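PDB 3OVG: phospho-furanose lactonase from Mycoplasma synoviae, which hydrolyses the 1,4-lactones of D-xylonate 5-phosphate and L-arabinonate 5-phosphate, as well as carboxy 1,4-lactones, using two zinc ions per subunit. Local coordinates for residues G161-L166 with L196-H201; V173-S178 with F205-D210. One frame throughout, in Å; residues are numbered along the deposited sequence.

Contact 1: G161-L166 with L196-H201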
loop_
_atom_site.group_PDB
_atom_site.type_symbol
_atom_site.label_atom_id
_atom_site.label_comp_id
_atom_site.label_asym_id
_atom_site.label_seq_id
_atom_site.Cartn_x
_atom_site.Cartn_y
_atom_site.Cartn_z
ATOM N N GLY A 161 -20.810 9.588 6.823
ATOM C CA GLY A 161 -21.023 10.422 8.002
ATOM C C GLY A 161 -20.955 11.897 7.669
ATOM O O GLY A 161 -20.670 12.714 8.535
ATOM N N ALA A 162 -21.196 12.264 6.414
ATOM C CA ALA A 162 -21.141 13.687 6.062
ATOM C C ALA A 162 -21.750 13.951 4.704
ATOM O O ALA A 162 -21.727 13.088 3.820
ATOM C CB ALA A 162 -19.723 14.210 6.093
ATOM N N ILE A 163 -22.321 15.145 4.557
ATOM C CA ILE A 163 -22.782 15.601 3.249
ATOM C C ILE A 163 -21.850 16.698 2.795
ATOM O O ILE A 163 -21.806 17.799 3.381
ATOM C CB ILE A 163 -24.221 16.112 3.296
ATOM C CG1 ILE A 163 -25.135 14.973 3.761
ATOM C CG2 ILE A 163 -24.608 16.660 1.911
ATOM C CD1 ILE A 163 -26.659 15.318 3.852
ATOM N N ASP A 164 -21.078 16.371 1.766
ATOM C CA ASP A 164 -20.082 17.279 1.232
ATOM C C ASP A 164 -20.781 18.418 0.509
ATOM O O ASP A 164 -21.852 18.235 -0.057
ATOM C CB ASP A 164 -19.197 16.535 0.230
ATOM C CG ASP A 164 -18.090 17.385 -0.278
ATOM O OD1 ASP A 164 -17.145 17.633 0.501
ATOM O OD2 ASP A 164 -18.198 17.842 -1.446
ATOM N N ARG A 165 -20.175 19.589 0.497
ATOM C CA ARG A 165 -20.767 20.699 -0.236
ATOM C C ARG A 165 -21.197 20.306 -1.652
ATOM O O ARG A 165 -22.263 20.715 -2.096
ATOM C CB ARG A 165 -19.815 21.888 -0.278
ATOM C CG ARG A 165 -18.474 21.600 -0.888
ATOM C CD ARG A 165 -17.594 22.840 -0.712
ATOM N NE ARG A 165 -18.255 24.009 -1.308
ATOM C CZ ARG A 165 -18.230 24.281 -2.613
ATOM N NH1 ARG A 165 -17.596 23.465 -3.438
ATOM N NH2 ARG A 165 -18.858 25.347 -3.096
ATOM N N LEU A 166 -20.381 19.498 -2.335
ATOM C CA LEU A 166 -20.678 19.075 -3.719
ATOM C C LEU A 166 -21.852 18.092 -3.817
ATOM O O LEU A 166 -22.517 17.978 -4.861
ATOM C CB LEU A 166 -19.427 18.497 -4.407
ATOM C CG LEU A 166 -18.657 19.481 -5.310
ATOM C CD1 LEU A 166 -18.853 20.972 -4.995
ATOM C CD2 LEU A 166 -17.187 19.128 -5.537
ATOM N N LEU A 196 -31.582 10.839 6.988
ATOM C CA LEU A 196 -32.601 11.781 7.435
ATOM C C LEU A 196 -32.355 13.134 6.745
ATOM O O LEU A 196 -33.265 13.793 6.257
ATOM C CB LEU A 196 -32.494 11.951 8.955
ATOM C CG LEU A 196 -33.468 12.932 9.602
ATOM C CD1 LEU A 196 -34.931 12.525 9.281
ATOM C CD2 LEU A 196 -33.226 13.003 11.096
ATOM N N GLU A 197 -31.097 13.531 6.713
ATOM C CA GLU A 197 -30.730 14.842 6.244
ATOM C C GLU A 197 -30.856 14.934 4.710
ATOM O O GLU A 197 -31.332 15.925 4.197
ATOM C CB GLU A 197 -29.327 15.199 6.752
ATOM C CG GLU A 197 -29.282 15.505 8.278
ATOM C CD GLU A 197 -29.404 14.241 9.121
ATOM O OE1 GLU A 197 -28.965 13.178 8.663
ATOM O OE2 GLU A 197 -29.932 14.297 10.233
ATOM N N VAL A 198 -30.458 13.893 3.992
ATOM C CA VAL A 198 -30.725 13.816 2.561
ATOM C C VAL A 198 -32.227 14.049 2.285
ATOM O O VAL A 198 -32.599 14.928 1.483
ATOM C CB VAL A 198 -30.290 12.489 2.002
ATOM C CG1 VAL A 198 -30.998 12.249 0.649
ATOM C CG2 VAL A 198 -28.772 12.485 1.879
ATOM N N ALA A 199 -33.072 13.310 2.999
ATOM C CA ALA A 199 -34.537 13.464 2.926
ATOM C C ALA A 199 -34.989 14.902 3.141
ATOM O O ALA A 199 -35.674 15.479 2.293
ATOM C CB ALA A 199 -35.282 12.496 3.925
ATOM N N LYS A 200 -34.586 15.503 4.252
ATOM C CA LYS A 200 -35.022 16.868 4.560
ATOM C C LYS A 200 -34.537 17.870 3.536
ATOM O O LYS A 200 -35.251 18.805 3.171
ATOM C CB LYS A 200 -34.552 17.257 5.953
ATOM C CG LYS A 200 -35.294 16.461 7.029
ATOM C CD LYS A 200 -34.419 16.241 8.256
ATOM C CE LYS A 200 -34.650 17.255 9.345
ATOM N NZ LYS A 200 -34.031 16.791 10.657
ATOM N N HIS A 201 -33.319 17.673 3.043
ATOM C CA HIS A 201 -32.792 18.636 2.095
ATOM C C HIS A 201 -33.608 18.597 0.822
ATOM O O HIS A 201 -34.050 19.630 0.356
ATOM C CB HIS A 201 -31.286 18.434 1.828
ATOM C CG HIS A 201 -30.442 18.650 3.035
ATOM N ND1 HIS A 201 -29.237 18.010 3.236
ATOM C CD2 HIS A 201 -30.642 19.433 4.120
ATOM C CE1 HIS A 201 -28.734 18.389 4.396
ATOM N NE2 HIS A 201 -29.569 19.250 4.951
#
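The short extended run through Ile163 passes the side of helix 195-205 with no backbone bond between them, the CA atoms of Ile163 and Val198 coming to 8.2 Å. What bridges that gap is one side chain. Ile163 CG1 stands anti to the carbonyl carbon (chi1 -60°), and the chain is fully extended at chi2 (-179°), which carries the terminal methyl to the helix; that methyl does all the touching. It fits between residues on successive turns: Ile163 CD1 lies 3.9 Å from Glu197 CB and 4.0 Å from Val198 CG2, while the His201 ring arrives from the opposite direction. There Ile163 CD1 meets the edge, near the ring plane, 3.7 Å from His201 CE1. Glu197 O sits over a face of the same imidazole, toward the rim; it is close to His201 ND1, but at an angle too poor for a hydrogen bond. Beyond Ile163, Asp164 N-caps helix 165-181: its OD2 accepts from Leu166 N at 2.9 Å, the N-H coming from above the carboxylate plane.

This buried contact lies at the interface with the second subunit. Ile163 and Asp164 pair antiparallel with a strand of that subunit, and Asp164 OD1 and Glu197 OE2 form salt bridges with Lys290 and Arg301 respectively, both of the second subunit. Ile163 and Val198 both rest on Thr158 of strand 157-160, and His201 also touches helix 343-351. Within the (beta/alpha)8 barrel, the contact thus ties the link between strand 157-160 and helix 165-181 to the next barrel helix, 195-205.

Contact 2: V173-S178 with F205-D210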
loop_
_atom_site.group_PDB
_atom_site.type_symbol
_atom_site.label_atom_id
_atom_site.label_comp_id
_atom_site.label_asym_id
_atom_site.label_seq_id
_atom_site.Cartn_x
_atom_site.Cartn_y
_atom_site.Cartn_z
ATOM N N VAL A 173 -29.449 19.647 -7.532
ATOM C CA VAL A 173 -29.620 19.310 -8.934
ATOM C C VAL A 173 -30.727 18.237 -9.070
ATOM O O VAL A 173 -31.607 18.332 -9.927
ATOM C CB VAL A 173 -28.295 18.843 -9.567
ATOM C CG1 VAL A 173 -28.579 18.086 -10.882
ATOM C CG2 VAL A 173 -27.346 20.043 -9.802
ATOM N N ALA A 174 -30.716 17.247 -8.187
ATOM C CA ALA A 174 -31.715 16.182 -8.257
ATOM C C ALA A 174 -33.118 16.748 -7.989
ATOM O O ALA A 174 -34.063 16.463 -8.707
ATOM C CB ALA A 174 -31.383 15.118 -7.248
ATOM N N ALA A 175 -33.250 17.546 -6.939
ATOM C CA ALA A 175 -34.553 18.114 -6.573
ATOM C C ALA A 175 -35.092 18.980 -7.707
ATOM O O ALA A 175 -36.266 18.886 -8.067
ATOM C CB ALA A 175 -34.462 18.908 -5.246
ATOM N N ARG A 176 -34.229 19.800 -8.295
ATOM C CA ARG A 176 -34.692 20.710 -9.360
ATOM C C ARG A 176 -35.114 19.974 -10.655
ATOM O O ARG A 176 -36.104 20.314 -11.303
ATOM C CB ARG A 176 -33.624 21.785 -9.632
ATOM C CG ARG A 176 -33.521 22.819 -8.475
ATOM C CD ARG A 176 -32.301 23.741 -8.556
ATOM N NE ARG A 176 -32.313 24.654 -9.699
ATOM C CZ ARG A 176 -31.563 25.757 -9.779
ATOM N NH1 ARG A 176 -30.760 26.090 -8.771
ATOM N NH2 ARG A 176 -31.622 26.544 -10.857
ATOM N N THR A 177 -34.348 18.963 -11.021
ATOM C CA THR A 177 -34.660 18.125 -12.185
ATOM C C THR A 177 -35.950 17.367 -11.936
ATOM O O THR A 177 -36.796 17.216 -12.835
ATOM C CB THR A 177 -33.511 17.130 -12.437
ATOM O OG1 THR A 177 -32.311 17.875 -12.638
ATOM C CG2 THR A 177 -33.749 16.267 -13.694
ATOM N N SER A 178 -36.118 16.885 -10.712
ATOM C CA SER A 178 -37.309 16.103 -10.385
ATOM C C SER A 178 -38.548 17.035 -10.421
ATOM O O SER A 178 -39.578 16.737 -11.019
ATOM C CB SER A 178 -37.159 15.445 -9.005
ATOM O OG SER A 178 -38.374 14.823 -8.611
ATOM N N PHE A 205 -35.749 21.618 -0.825
ATOM C CA PHE A 205 -35.646 22.253 -2.129
ATOM C C PHE A 205 -37.002 22.288 -2.834
ATOM O O PHE A 205 -37.163 22.993 -3.823
ATOM C CB PHE A 205 -34.637 21.549 -3.026
ATOM C CG PHE A 205 -33.226 21.845 -2.687
ATOM C CD1 PHE A 205 -32.712 23.119 -2.881
ATOM C CD2 PHE A 205 -32.412 20.852 -2.170
ATOM C CE1 PHE A 205 -31.378 23.398 -2.582
ATOM C CE2 PHE A 205 -31.085 21.109 -1.856
ATOM C CZ PHE A 205 -30.559 22.390 -2.055
ATOM N N GLY A 206 -37.957 21.504 -2.340
ATOM C CA GLY A 206 -39.263 21.450 -2.966
ATOM C C GLY A 206 -39.560 20.105 -3.620
ATOM O O GLY A 206 -40.594 19.942 -4.250
ATOM N N ALA A 207 -38.672 19.127 -3.483
ATOM C CA ALA A 207 -38.957 17.819 -4.083
ATOM C C ALA A 207 -40.139 17.158 -3.389
ATOM O O ALA A 207 -40.352 17.385 -2.212
ATOM C CB ALA A 207 -37.709 16.901 -4.073
ATOM N N ASN A 208 -40.909 16.361 -4.130
ATOM C CA ASN A 208 -41.994 15.561 -3.556
ATOM C C ASN A 208 -41.467 14.313 -2.823
ATOM O O ASN A 208 -40.879 13.430 -3.461
ATOM C CB ASN A 208 -42.943 15.152 -4.684
ATOM C CG ASN A 208 -44.186 14.394 -4.192
ATOM O OD1 ASN A 208 -44.360 14.109 -3.004
ATOM N ND2 ASN A 208 -45.053 14.051 -5.139
ATOM N N PRO A 209 -41.709 14.217 -1.497
ATOM C CA PRO A 209 -41.273 13.036 -0.748
ATOM C C PRO A 209 -41.714 11.752 -1.451
ATOM O O PRO A 209 -41.100 10.711 -1.311
ATOM C CB PRO A 209 -42.044 13.135 0.584
ATOM C CG PRO A 209 -42.617 14.511 0.636
ATOM C CD PRO A 209 -42.651 15.064 -0.742
ATOM N N ASP A 210 -42.819 11.822 -2.170
ATOM C CA ASP A 210 -43.349 10.629 -2.820
ATOM C C ASP A 210 -42.511 10.089 -3.965
ATOM O O ASP A 210 -42.750 8.962 -4.426
ATOM C CB ASP A 210 -44.762 10.875 -3.345
ATOM C CG ASP A 210 -45.769 10.014 -2.655
ATOM O OD1 ASP A 210 -46.068 10.320 -1.470
ATOM O OD2 ASP A 210 -46.234 9.016 -3.289
HETATM O O HOH W 1 -40.263 15.993 -6.745
#
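Ser178 OG is held by two partners: it donates to Cys183 O, and it accepts a hydrogen bond from a water 2.9 Å away that in turn takes the N-H of Asn208, with 2.7 Å from Asn208 N to the water oxygen. This bridge carries the polar link between helix 165-181 and the turn that follows helix 195-205. Ser178 OG lies anti to the backbone N (chi1 173°), which brings the hydroxyl to the water. Alongside, the contact is apolar packing around the Ala175 methyl. Ala175 CB presses on Phe205 CB at 3.5 Å, a close approach, and on Ala207 CB at 4.0 Å; it meets the start of the Phe205 side chain, which also touches Leu168 and Glu172 of helix 165-181. With alanine on both sides, the backbones come close, 5.1 Å between the CA atoms of Ala175 and Ala207.

Gly206, with positive phi (112°), ends the preceding helix in a Schellman motif and turns the chain so that Ala207 faces Ala175. Further on, Asn208 OD1 accepts from Asp210 N at 2.9 Å, an Asx turn.

Ser178 and Ala207 both touch Ile185, so strand 185-190 of the barrel lies beneath the contact, while Val173 and Thr177, elsewhere on the same helix, pack on helix 119-131. The turn therefore seats the end of helix 195-205 against its barrel neighbour just before strand 212-215.

Overall arrangement
Both contacts are buried and involve the same two helices, 165-181 and 195-205, or the chain next to them, at different levels of the barrel wall, with centres about 14 Å apart. Contact 1 takes the link leading into helix 165-181 and the first half of helix 195-205; contact 2 takes a later part of the first helix and the exit turn of the second. Along the chain their segments alternate. Contact 1 rests on one long isoleucine and lies at a subunit interface, whereas contact 2 is touched by no other chain and combines small alanine side chains with one bridging water. The annotated sites lie away from contact 2; in contact 1 the Val198 side chain is about 8 Å from that of the zinc ligand His188.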